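Local atomic coordinates of Pre-mRNA-processing-splicing factor 8 (Cryptococcus neoformans var. grubii serotype A, PDB entry 6MX6), a protein that is an intein of the HINT fold that probably cuts itself out of the host splicing factor by protein splicing and joins the flanking segments. Residues N8-L13 with Y165-Y170; K43-E48 with T152-F157; L71-E76 with V99-D104; K116-R121 with L139-S144. One frame throughout, in Å; residues are numbered along the deposited sequence.

Interaction 1 of 4, residues N8-L13 with Y165-Y170; sequences NGTRLL and YLRYDY
In the HINT fold of this intein, the type I beta turn from Arg167 to Tyr170 docks on strand 11-13 through a single bridge between Leu12 and Arg167. Two backbone bonds frame the bridge. Tyr168 N donates to Arg11 O at 2.9 Å, and Leu13 N donates to Leu166 O at 3.1 Å. Water 1 adds a clasp, donating to Leu13 O at 2.6 Å and to Leu166 O at 2.5 Å. The guanidinium of Arg11 lies nearly flat on Tyr168, with the planes 18° apart. Tyr168 chi1 (81°) sets CG between its backbone N and carbonyl carbon, where the ring meets this guanidinium. Arg11 CZ sits 3.7 Å from the ring centroid, displaced toward the CD2-CE2 rim. Asp169 CB covers the opposite face. The Leu13 side chain crosses that of Tyr170 at about a right angle, with Leu13 CD1 3.6 Å from Tyr170 CE1, while Leu13 CD2 rests on Tyr168 CA. Inside the turn, Arg167 grips Asp169 side-on, NE to OD1 and NH2 to OD2. Arg11 NE also forms a salt bridge with Glu19. The guanidinium is thus held by ring and carboxylate, and Glu19 probably favours its charged form on the ring. Leu166 O takes two donors.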
# COMPACT_ATOMS: atom_id res chain seq x y z
N ASN A 8 -2.28 -9.59 6.90
CA ASN A 8 -3.61 -10.17 6.84
C ASN A 8 -4.62 -9.29 7.57
O ASN A 8 -4.35 -8.76 8.65
CB ASN A 8 -3.62 -11.57 7.43
CG ASN A 8 -3.03 -12.61 6.49
OD1 ASN A 8 -2.44 -12.27 5.46
ND2 ASN A 8 -3.19 -13.88 6.84
N GLY A 9 -5.80 -9.15 6.98
CA GLY A 9 -6.82 -8.28 7.50
C GLY A 9 -6.86 -6.92 6.85
O GLY A 9 -7.76 -6.12 7.17
N THR A 10 -5.92 -6.62 5.97
CA THR A 10 -5.97 -5.39 5.19
C THR A 10 -7.17 -5.45 4.24
O THR A 10 -7.35 -6.44 3.52
CB THR A 10 -4.67 -5.18 4.42
OG1 THR A 10 -3.55 -5.13 5.32
CG2 THR A 10 -4.74 -3.89 3.64
N ARG A 11 -7.99 -4.40 4.25
CA ARG A 11 -9.23 -4.36 3.48
C ARG A 11 -8.98 -3.68 2.14
O ARG A 11 -8.56 -2.51 2.10
CB ARG A 11 -10.32 -3.63 4.27
CG ARG A 11 -10.64 -4.28 5.61
CD ARG A 11 -11.22 -3.27 6.61
NE ARG A 11 -12.42 -2.62 6.10
CZ ARG A 11 -13.07 -1.65 6.73
NH1 ARG A 11 -12.64 -1.21 7.90
NH2 ARG A 11 -14.15 -1.12 6.18
N LEU A 12 -9.24 -4.40 1.05
CA LEU A 12 -9.08 -3.91 -0.31
C LEU A 12 -10.44 -3.80 -0.98
O LEU A 12 -11.45 -4.30 -0.48
CB LEU A 12 -8.17 -4.85 -1.10
CG LEU A 12 -6.89 -5.25 -0.37
CD1 LEU A 12 -6.09 -6.27 -1.16
CD2 LEU A 12 -6.04 -4.00 -0.10
N LEU A 13 -10.45 -3.18 -2.16
CA LEU A 13 -11.67 -2.98 -2.95
C LEU A 13 -11.66 -3.91 -4.15
O LEU A 13 -10.71 -3.90 -4.95
CB LEU A 13 -11.79 -1.53 -3.41
CG LEU A 13 -12.07 -0.50 -2.30
CD1 LEU A 13 -12.12 0.90 -2.86
CD2 LEU A 13 -13.34 -0.85 -1.56
N TYR A 165 -3.59 -0.70 -6.99
CA TYR A 165 -4.93 -1.09 -6.58
C TYR A 165 -5.29 -0.29 -5.33
O TYR A 165 -4.46 0.44 -4.80
CB TYR A 165 -5.04 -2.60 -6.34
CG TYR A 165 -4.09 -3.11 -5.27
CD1 TYR A 165 -2.73 -3.25 -5.53
CD2 TYR A 165 -4.55 -3.45 -4.01
CE1 TYR A 165 -1.86 -3.70 -4.56
CE2 TYR A 165 -3.69 -3.91 -3.03
CZ TYR A 165 -2.35 -4.03 -3.31
OH TYR A 165 -1.49 -4.48 -2.34
N LEU A 166 -6.53 -0.43 -4.88
CA LEU A 166 -7.06 0.45 -3.84
C LEU A 166 -7.34 -0.29 -2.55
O LEU A 166 -7.97 -1.36 -2.56
CB LEU A 166 -8.33 1.14 -4.33
CG LEU A 166 -8.13 2.17 -5.43
CD1 LEU A 166 -9.44 2.92 -5.68
CD2 LEU A 166 -7.00 3.14 -5.11
N ARG A 167 -6.91 0.30 -1.44
CA ARG A 167 -7.44 -0.04 -0.12
C ARG A 167 -8.88 0.46 -0.02
O ARG A 167 -9.34 1.28 -0.81
CB ARG A 167 -6.57 0.60 0.98
CG ARG A 167 -6.62 -0.12 2.34
CD ARG A 167 -5.53 0.38 3.29
NE ARG A 167 -5.82 1.72 3.82
CZ ARG A 167 -5.16 2.27 4.83
NH1 ARG A 167 -4.16 1.62 5.41
NH2 ARG A 167 -5.49 3.49 5.26
N TYR A 168 -9.60 -0.06 0.98
CA TYR A 168 -11.02 0.25 1.12
C TYR A 168 -11.28 1.75 1.28
O TYR A 168 -12.36 2.23 0.90
CB TYR A 168 -11.60 -0.52 2.31
CG TYR A 168 -11.31 0.17 3.62
CD1 TYR A 168 -10.05 0.09 4.21
CD2 TYR A 168 -12.28 0.93 4.25
CE1 TYR A 168 -9.78 0.74 5.40
CE2 TYR A 168 -12.02 1.58 5.44
CZ TYR A 168 -10.77 1.49 6.01
OH TYR A 168 -10.53 2.15 7.20
N ASP A 169 -10.32 2.50 1.82
CA ASP A 169 -10.42 3.95 1.96
C ASP A 169 -9.73 4.69 0.82
O ASP A 169 -9.39 5.87 0.97
CB ASP A 169 -9.84 4.41 3.30
CG ASP A 169 -8.36 4.11 3.44
OD1 ASP A 169 -7.79 3.41 2.57
OD2 ASP A 169 -7.74 4.57 4.43
N TYR A 170 -9.50 4.01 -0.31
CA TYR A 170 -8.96 4.57 -1.54
C TYR A 170 -7.48 4.94 -1.45
O TYR A 170 -6.95 5.55 -2.38
CB TYR A 170 -9.78 5.78 -2.01
CG TYR A 170 -11.23 5.42 -2.24
CD1 TYR A 170 -11.62 4.69 -3.35
CD2 TYR A 170 -12.21 5.77 -1.32
CE1 TYR A 170 -12.94 4.34 -3.56
CE2 TYR A 170 -13.54 5.43 -1.52
CZ TYR A 170 -13.90 4.71 -2.64
OH TYR A 170 -15.22 4.38 -2.83
O HOH W 1 -8.32 -2.95 -4.45

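Interaction 2 of 4, residues K43-E48 with T152-F157; sequences KIVRGE and TKWSGF
Trp154 lies over Gly47 in an antiparallel strand pair of the HINT fold, strand 38-49 against strand 152-159. This is the tight part of the contact. Gly47 N stands above the centre of the indole, and Gly47 CA makes a CH-pi contact at 3.7 Å from the centroid of the five-membered ring of Trp154. The first torsion of Trp154 (chi1 57°) sets CG between the backbone N and the carbonyl carbon, which folds the indole back across the partner strand. The indole lies directly on the Gly47 backbone. Val45 CG2 meets the ring at its edge, 4.0 Å from Trp154 CZ3. The backbones pair evenly. Gly47 and Trp154 exchange two bonds, with Trp154 N to Gly47 O at 2.9 Å, and Val45 and Gly156 exchange two more.

The other face of the sheet carries Arg46, Glu48, Lys153 and Ser155 and is looser. Arg46, Glu48 and Lys153 are exposed. Glu48 OE1 and Lys153 NZ remain 5.3 Å apart, so any attraction between the opposite charges is probably weak. Ser155 is buried, and its OG is bonded to Asn8 OD1, which ties the pair to the N-terminal part of the chain. The bond that Arg46 adds is weak: Arg46 NH1 approaches Ser155 OG at 3.1 Å with a bent N-H...O angle of 130°.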
# COMPACT_ATOMS: atom_id res chain seq x y z
N LYS A 43 -0.60 -14.92 -8.61
CA LYS A 43 0.59 -15.31 -7.86
C LYS A 43 0.39 -15.06 -6.36
O LYS A 43 1.21 -14.42 -5.70
CB LYS A 43 1.83 -14.56 -8.37
CG LYS A 43 2.24 -14.85 -9.80
CD LYS A 43 3.60 -14.22 -10.10
CE LYS A 43 4.03 -14.43 -11.55
NZ LYS A 43 4.08 -13.15 -12.33
N ILE A 44 -0.69 -15.61 -5.83
CA ILE A 44 -1.02 -15.48 -4.41
C ILE A 44 0.06 -16.16 -3.58
O ILE A 44 0.33 -17.36 -3.74
CB ILE A 44 -2.40 -16.09 -4.11
CG1 ILE A 44 -3.41 -15.70 -5.18
CG2 ILE A 44 -2.86 -15.72 -2.71
CD1 ILE A 44 -3.62 -14.23 -5.32
N VAL A 45 0.66 -15.42 -2.65
CA VAL A 45 1.68 -15.96 -1.77
C VAL A 45 1.37 -15.54 -0.34
O VAL A 45 0.66 -14.56 -0.10
CB VAL A 45 3.10 -15.51 -2.17
CG1 VAL A 45 3.50 -16.18 -3.48
CG2 VAL A 45 3.13 -14.00 -2.31
N ARG A 46 1.90 -16.30 0.62
CA ARG A 46 1.64 -16.00 2.03
C ARG A 46 2.88 -16.28 2.86
O ARG A 46 3.71 -17.13 2.50
CB ARG A 46 0.48 -16.82 2.60
CG ARG A 46 -0.81 -16.76 1.82
CD ARG A 46 -2.01 -16.98 2.72
NE ARG A 46 -3.21 -17.36 1.98
CZ ARG A 46 -3.85 -16.58 1.11
NH1 ARG A 46 -3.41 -15.35 0.86
NH2 ARG A 46 -4.93 -17.03 0.49
N GLY A 47 2.99 -15.58 3.97
CA GLY A 47 4.07 -15.88 4.89
C GLY A 47 3.80 -15.26 6.23
O GLY A 47 2.69 -14.80 6.50
N GLU A 48 4.84 -15.25 7.07
CA GLU A 48 4.73 -14.72 8.43
C GLU A 48 6.06 -14.10 8.82
O GLU A 48 7.09 -14.78 8.77
CB GLU A 48 4.35 -15.82 9.42
CG GLU A 48 4.27 -15.34 10.85
CD GLU A 48 3.51 -16.29 11.75
OE1 GLU A 48 3.03 -17.34 11.27
OE2 GLU A 48 3.39 -15.98 12.96
N THR A 152 3.78 -11.46 12.18
CA THR A 152 2.37 -11.63 11.88
C THR A 152 2.23 -12.12 10.44
O THR A 152 3.16 -12.00 9.63
CB THR A 152 1.55 -10.34 12.10
OG1 THR A 152 2.02 -9.32 11.22
CG2 THR A 152 1.67 -9.85 13.55
N LYS A 153 1.06 -12.67 10.14
CA LYS A 153 0.83 -13.25 8.83
C LYS A 153 0.55 -12.18 7.80
O LYS A 153 -0.12 -11.18 8.08
CB LYS A 153 -0.36 -14.23 8.87
CG LYS A 153 -0.07 -15.47 9.69
CD LYS A 153 -1.30 -16.39 9.74
CE LYS A 153 -0.99 -17.65 10.53
NZ LYS A 153 -2.00 -18.72 10.31
N TRP A 154 1.07 -12.39 6.60
CA TRP A 154 0.89 -11.49 5.47
C TRP A 154 0.52 -12.30 4.24
O TRP A 154 0.80 -13.50 4.13
CB TRP A 154 2.16 -10.67 5.19
CG TRP A 154 3.40 -11.50 4.93
CD1 TRP A 154 4.36 -11.84 5.84
CD2 TRP A 154 3.81 -12.10 3.68
NE1 TRP A 154 5.34 -12.59 5.24
CE2 TRP A 154 5.03 -12.76 3.92
CE3 TRP A 154 3.26 -12.13 2.40
CZ2 TRP A 154 5.71 -13.45 2.91
CZ3 TRP A 154 3.95 -12.81 1.40
CH2 TRP A 154 5.15 -13.46 1.66
N SER A 155 -0.07 -11.58 3.28
CA SER A 155 -0.45 -12.13 1.98
C SER A 155 -0.04 -11.14 0.90
O SER A 155 -0.13 -9.92 1.09
CB SER A 155 -1.96 -12.41 1.92
OG SER A 155 -2.36 -13.29 2.96
N GLY A 156 0.42 -11.68 -0.22
CA GLY A 156 0.85 -10.87 -1.34
C GLY A 156 0.36 -11.46 -2.65
O GLY A 156 -0.08 -12.61 -2.71
N PHE A 157 0.43 -10.65 -3.69
CA PHE A 157 0.07 -11.06 -5.04
C PHE A 157 0.60 -10.00 -5.99
O PHE A 157 1.00 -8.91 -5.57
CB PHE A 157 -1.44 -11.27 -5.22
CG PHE A 157 -2.29 -10.16 -4.64
CD1 PHE A 157 -2.31 -8.91 -5.22
CD2 PHE A 157 -3.10 -10.39 -3.53
CE1 PHE A 157 -3.11 -7.89 -4.70
CE2 PHE A 157 -3.89 -9.38 -3.00
CZ PHE A 157 -3.89 -8.13 -3.59

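Interaction 3 of 4, residues L71-E76 with V99-D104; sequences LSMYKE and VDVTVD
Asp100 OD1 is gripped by two groups, the hydroxyl of Ser72 across the contact and the guanidinium of Arg98 in a salt bridge. Ser72 OG donates at 3.1 Å to Asp100 OD1 and comes from above the carboxylate plane, 54° out of it. The pair belongs to the edge of the six-stranded antiparallel sheet in the HINT fold, where strand 70-76 meets the outermost strand 96-102. Arg98 also bonds to Met73 O, and His174 packs against both Ser72 and Asp100.

The backbones are joined by four bonds. Leu71 and Val101 exchange two of them, and so do Met73 and Val99. Leu71 N lies 2.8 Å from Val101 O, and Met73 N is equally close to Val99 O, nearly in line with that carbonyl.

The opposite face is apolar and carries Leu71, Met73, Val99 and Val101. Lys75 adds its aliphatic base, with CB 4.0 Å from Val99 CG2, while the rest of its chain leads away. Past the last bridge the second segment turns into helix 103-108. Thr102 is its N-cap, and Thr102 OG1 accepts from Asp105 N. Val103, in the first turn, sets CG2 against Leu71 CG at 3.9 Å, so the start of the helix closes the end of the strand pair. The closest apolar touch lies between the strands. Val101 CG1, placed by chi1 (56°) between its own backbone N and carbonyl carbon, comes within 3.4 Å of Met73 SD.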
# COMPACT_ATOMS: atom_id res chain seq x y z
N LEU A 71 6.01 1.04 -1.76
CA LEU A 71 5.09 2.15 -1.53
C LEU A 71 5.02 3.02 -2.78
O LEU A 71 6.05 3.41 -3.33
CB LEU A 71 5.55 2.99 -0.34
CG LEU A 71 5.86 2.23 0.94
CD1 LEU A 71 6.50 3.15 1.97
CD2 LEU A 71 4.59 1.59 1.50
N SER A 72 3.80 3.30 -3.23
CA SER A 72 3.58 4.27 -4.30
C SER A 72 3.32 5.62 -3.66
O SER A 72 2.37 5.78 -2.89
CB SER A 72 2.41 3.85 -5.18
OG SER A 72 2.76 2.74 -5.99
N MET A 73 4.17 6.59 -3.96
CA MET A 73 4.20 7.86 -3.26
C MET A 73 4.25 9.00 -4.25
O MET A 73 4.45 8.81 -5.46
CB MET A 73 5.41 7.92 -2.31
CG MET A 73 5.77 6.60 -1.68
SD MET A 73 6.80 6.76 -0.20
CE MET A 73 5.62 7.50 0.93
N TYR A 74 4.05 10.20 -3.71
CA TYR A 74 4.32 11.45 -4.39
C TYR A 74 5.47 12.14 -3.67
O TYR A 74 5.47 12.21 -2.44
CB TYR A 74 3.09 12.36 -4.40
CG TYR A 74 2.16 12.14 -5.57
CD1 TYR A 74 2.49 12.61 -6.84
CD2 TYR A 74 0.96 11.48 -5.40
CE1 TYR A 74 1.64 12.41 -7.91
CE2 TYR A 74 0.10 11.28 -6.46
CZ TYR A 74 0.44 11.74 -7.71
OH TYR A 74 -0.41 11.54 -8.77
N LYS A 75 6.44 12.63 -4.42
CA LYS A 75 7.59 13.33 -3.87
C LYS A 75 7.55 14.79 -4.29
O LYS A 75 7.22 15.11 -5.44
CB LYS A 75 8.90 12.69 -4.33
CG LYS A 75 10.13 13.19 -3.62
CD LYS A 75 11.37 12.51 -4.17
CE LYS A 75 12.63 13.03 -3.51
NZ LYS A 75 13.54 13.69 -4.48
N GLU A 76 7.89 15.68 -3.36
CA GLU A 76 7.84 17.12 -3.63
C GLU A 76 8.91 17.53 -4.64
O GLU A 76 9.98 16.92 -4.73
CB GLU A 76 8.03 17.91 -2.33
CG GLU A 76 7.17 17.42 -1.17
CD GLU A 76 6.45 18.54 -0.44
OE1 GLU A 76 5.81 19.38 -1.11
OE2 GLU A 76 6.52 18.56 0.81
N VAL A 99 6.60 8.40 -7.43
CA VAL A 99 7.79 7.59 -7.17
C VAL A 99 7.37 6.31 -6.44
O VAL A 99 6.52 6.34 -5.55
CB VAL A 99 8.85 8.33 -6.33
CG1 VAL A 99 10.14 7.50 -6.24
CG2 VAL A 99 9.18 9.69 -6.92
N ASP A 100 7.99 5.19 -6.80
CA ASP A 100 7.83 3.94 -6.07
C ASP A 100 9.10 3.70 -5.26
O ASP A 100 10.21 3.84 -5.77
CB ASP A 100 7.56 2.77 -7.02
CG ASP A 100 6.27 2.94 -7.80
OD1 ASP A 100 5.39 3.71 -7.36
OD2 ASP A 100 6.14 2.31 -8.87
N VAL A 101 8.93 3.33 -3.99
CA VAL A 101 10.09 3.09 -3.13
C VAL A 101 9.77 1.94 -2.18
O VAL A 101 8.68 1.87 -1.61
CB VAL A 101 10.50 4.36 -2.36
CG1 VAL A 101 9.34 4.89 -1.55
CG2 VAL A 101 11.71 4.09 -1.47
N THR A 102 10.72 1.02 -2.01
CA THR A 102 10.48 -0.07 -1.08
C THR A 102 10.49 0.46 0.35
O THR A 102 11.11 1.48 0.65
CB THR A 102 11.52 -1.18 -1.23
OG1 THR A 102 12.80 -0.71 -0.79
CG2 THR A 102 11.60 -1.66 -2.69
N VAL A 103 9.79 -0.26 1.23
CA VAL A 103 9.78 0.09 2.64
C VAL A 103 11.21 0.10 3.20
O VAL A 103 11.57 0.98 3.98
CB VAL A 103 8.86 -0.87 3.43
CG1 VAL A 103 9.14 -0.80 4.91
CG2 VAL A 103 7.38 -0.56 3.15
N ASP A 104 12.05 -0.86 2.78
CA ASP A 104 13.43 -0.90 3.29
C ASP A 104 14.17 0.40 2.98
O ASP A 104 14.80 1.02 3.86
CB ASP A 104 14.17 -2.09 2.68
CG ASP A 104 14.10 -3.33 3.54
OD1 ASP A 104 13.84 -3.22 4.76
OD2 ASP A 104 14.31 -4.43 2.98

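Interaction 4 of 4, residues K116-R121 with L139-S144; sequences KYKLFR and LLHINS
Leu119 and Leu140 form the hydrogen-bonded pair of this antiparallel contact, which joins two inner strands of the large HINT sheet. Their backbone bonds are unequal. Leu140 N donates to Leu119 O at 2.8 Å and almost straight, while the return bond from Leu119 N to Leu140 O is weak, bent to 121°. Farther along, the strands diverge and a solvent molecule fills in. Water 2 donates to Tyr117 O at 2.5 Å and accepts from Ile142 N at 2.8 Å.

Apolar contacts occupy both faces. On one, Leu119 CD1 meets Ile142 CG1 at 4.0 Å, and the side chains of Arg121 and Leu140 cross at about a right angle, CG against CD1. On the other, Leu139 spreads its methyls, CD1 to Lys118 CD at 3.6 Å and CD2 to Phe120 CB.

Two polar side chains share this second face. Lys118 and His141 lie side by side, with Lys118 CE 3.8 Å from His141 NE2. The Lys118 chain bends at chi4 (59°), and NZ forms a salt bridge with Glu76, which probably favours its charged form. His141 ND1 bonds to Glu58.

Strand 70-76 flanks strand 117-120 on its far side, where the ring of Phe120 meets Tyr74 edge-to-face. Strand 52-56 flanks strand 139-147, with a classic bulge at Asn143 and Ser144 opposite Lys55.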
# COMPACT_ATOMS: atom_id res chain seq x y z
N LYS A 116 9.61 14.48 2.44
CA LYS A 116 9.28 14.89 1.08
C LYS A 116 8.31 13.94 0.39
O LYS A 116 7.72 14.30 -0.63
CB LYS A 116 10.55 14.99 0.23
CG LYS A 116 11.57 16.00 0.73
CD LYS A 116 12.88 15.88 -0.05
CE LYS A 116 13.89 16.92 0.40
NZ LYS A 116 15.14 16.86 -0.41
N TYR A 117 8.15 12.73 0.92
CA TYR A 117 7.34 11.69 0.29
C TYR A 117 5.99 11.61 0.98
O TYR A 117 5.90 11.69 2.20
CB TYR A 117 8.02 10.33 0.37
CG TYR A 117 9.33 10.21 -0.37
CD1 TYR A 117 10.50 10.74 0.15
CD2 TYR A 117 9.41 9.52 -1.57
CE1 TYR A 117 11.70 10.62 -0.52
CE2 TYR A 117 10.60 9.39 -2.25
CZ TYR A 117 11.74 9.94 -1.71
OH TYR A 117 12.93 9.80 -2.39
N LYS A 118 4.94 11.42 0.18
CA LYS A 118 3.59 11.32 0.71
C LYS A 118 2.89 10.12 0.10
O LYS A 118 3.03 9.84 -1.09
CB LYS A 118 2.80 12.60 0.43
CG LYS A 118 3.35 13.80 1.20
CD LYS A 118 3.33 15.06 0.36
CE LYS A 118 3.81 16.26 1.17
NZ LYS A 118 5.19 16.05 1.68
N LEU A 119 2.13 9.40 0.93
CA LEU A 119 1.15 8.46 0.42
C LEU A 119 -0.02 9.24 -0.19
O LEU A 119 -0.13 10.46 -0.01
CB LEU A 119 0.67 7.53 1.53
CG LEU A 119 1.75 6.64 2.15
CD1 LEU A 119 1.22 5.95 3.41
CD2 LEU A 119 2.20 5.60 1.13
N PHE A 120 -0.89 8.55 -0.92
CA PHE A 120 -2.00 9.28 -1.52
C PHE A 120 -3.18 8.37 -1.78
O PHE A 120 -3.06 7.14 -1.86
CB PHE A 120 -1.58 9.98 -2.82
CG PHE A 120 -1.15 9.05 -3.91
CD1 PHE A 120 0.13 8.52 -3.94
CD2 PHE A 120 -2.03 8.72 -4.94
CE1 PHE A 120 0.53 7.68 -4.96
CE2 PHE A 120 -1.63 7.87 -5.96
CZ PHE A 120 -0.36 7.35 -5.97
N ARG A 121 -4.34 9.00 -1.92
CA ARG A 121 -5.59 8.35 -2.27
C ARG A 121 -5.99 8.80 -3.67
O ARG A 121 -5.57 9.85 -4.15
CB ARG A 121 -6.69 8.69 -1.26
CG ARG A 121 -6.25 8.63 0.19
CD ARG A 121 -7.22 9.41 1.09
NE ARG A 121 -8.48 8.70 1.25
CZ ARG A 121 -9.48 9.11 2.02
NH1 ARG A 121 -9.37 10.24 2.72
NH2 ARG A 121 -10.59 8.40 2.11
N LEU A 139 -3.21 13.90 -0.34
CA LEU A 139 -1.89 13.44 0.08
C LEU A 139 -1.92 13.17 1.58
O LEU A 139 -2.57 13.88 2.35
CB LEU A 139 -0.81 14.48 -0.23
CG LEU A 139 -0.50 14.81 -1.68
CD1 LEU A 139 0.53 15.92 -1.74
CD2 LEU A 139 0.00 13.59 -2.44
N LEU A 140 -1.22 12.11 1.98
CA LEU A 140 -1.15 11.69 3.37
C LEU A 140 0.29 11.80 3.84
O LEU A 140 1.22 11.36 3.14
CB LEU A 140 -1.66 10.26 3.54
CG LEU A 140 -3.02 10.00 2.91
CD1 LEU A 140 -3.34 8.52 2.97
CD2 LEU A 140 -4.09 10.80 3.64
N HIS A 141 0.48 12.36 5.02
CA HIS A 141 1.80 12.61 5.58
C HIS A 141 2.11 11.50 6.57
O HIS A 141 1.32 11.24 7.49
CB HIS A 141 1.83 13.98 6.26
CG HIS A 141 1.42 15.10 5.37
ND1 HIS A 141 0.10 15.42 5.12
CD2 HIS A 141 2.16 15.97 4.63
CE1 HIS A 141 0.04 16.44 4.29
NE2 HIS A 141 1.27 16.79 3.97
N ILE A 142 3.23 10.83 6.37
CA ILE A 142 3.61 9.74 7.26
C ILE A 142 4.14 10.33 8.56
O ILE A 142 5.03 11.18 8.56
CB ILE A 142 4.65 8.84 6.58
CG1 ILE A 142 4.00 8.13 5.39
CG2 ILE A 142 5.21 7.84 7.57
CD1 ILE A 142 4.95 7.20 4.66
N ASN A 143 3.59 9.87 9.68
CA ASN A 143 4.05 10.30 10.99
C ASN A 143 5.08 9.35 11.58
O ASN A 143 6.01 9.79 12.26
CB ASN A 143 2.86 10.43 11.96
CG ASN A 143 3.26 11.07 13.28
OD1 ASN A 143 3.92 12.11 13.31
ND2 ASN A 143 2.86 10.43 14.37
N SER A 144 4.94 8.05 11.35
CA SER A 144 5.92 7.12 11.88
C SER A 144 5.95 5.86 11.03
O SER A 144 4.96 5.50 10.40
CB SER A 144 5.64 6.75 13.35
OG SER A 144 4.37 6.14 13.49
O HOH W 2 5.15 11.79 4.60

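Interactions 3 and 4 share one sheet. Strands 70-76 and 117-120 are neighbours in it, joined by a probable hydrogen bond between Tyr74 O and Lys118 N. Interaction 2 belongs to a separate sheet, its centre about 24 Å from that of interaction 4. Interaction 1 lies nearest the chain centre and touches both sides: Asn8 N probably bonds to Lys153 O of interaction 2, and Asp169 O to Arg121 NE of interaction 4. All four are partly buried, but interaction 2 has the most exposed residues. Their chemistry differs accordingly. Regular backbone ladders hold interactions 2 and 3, a looser one holds interaction 4, and interaction 1 relies on a turn, a water and a cation-pi stack.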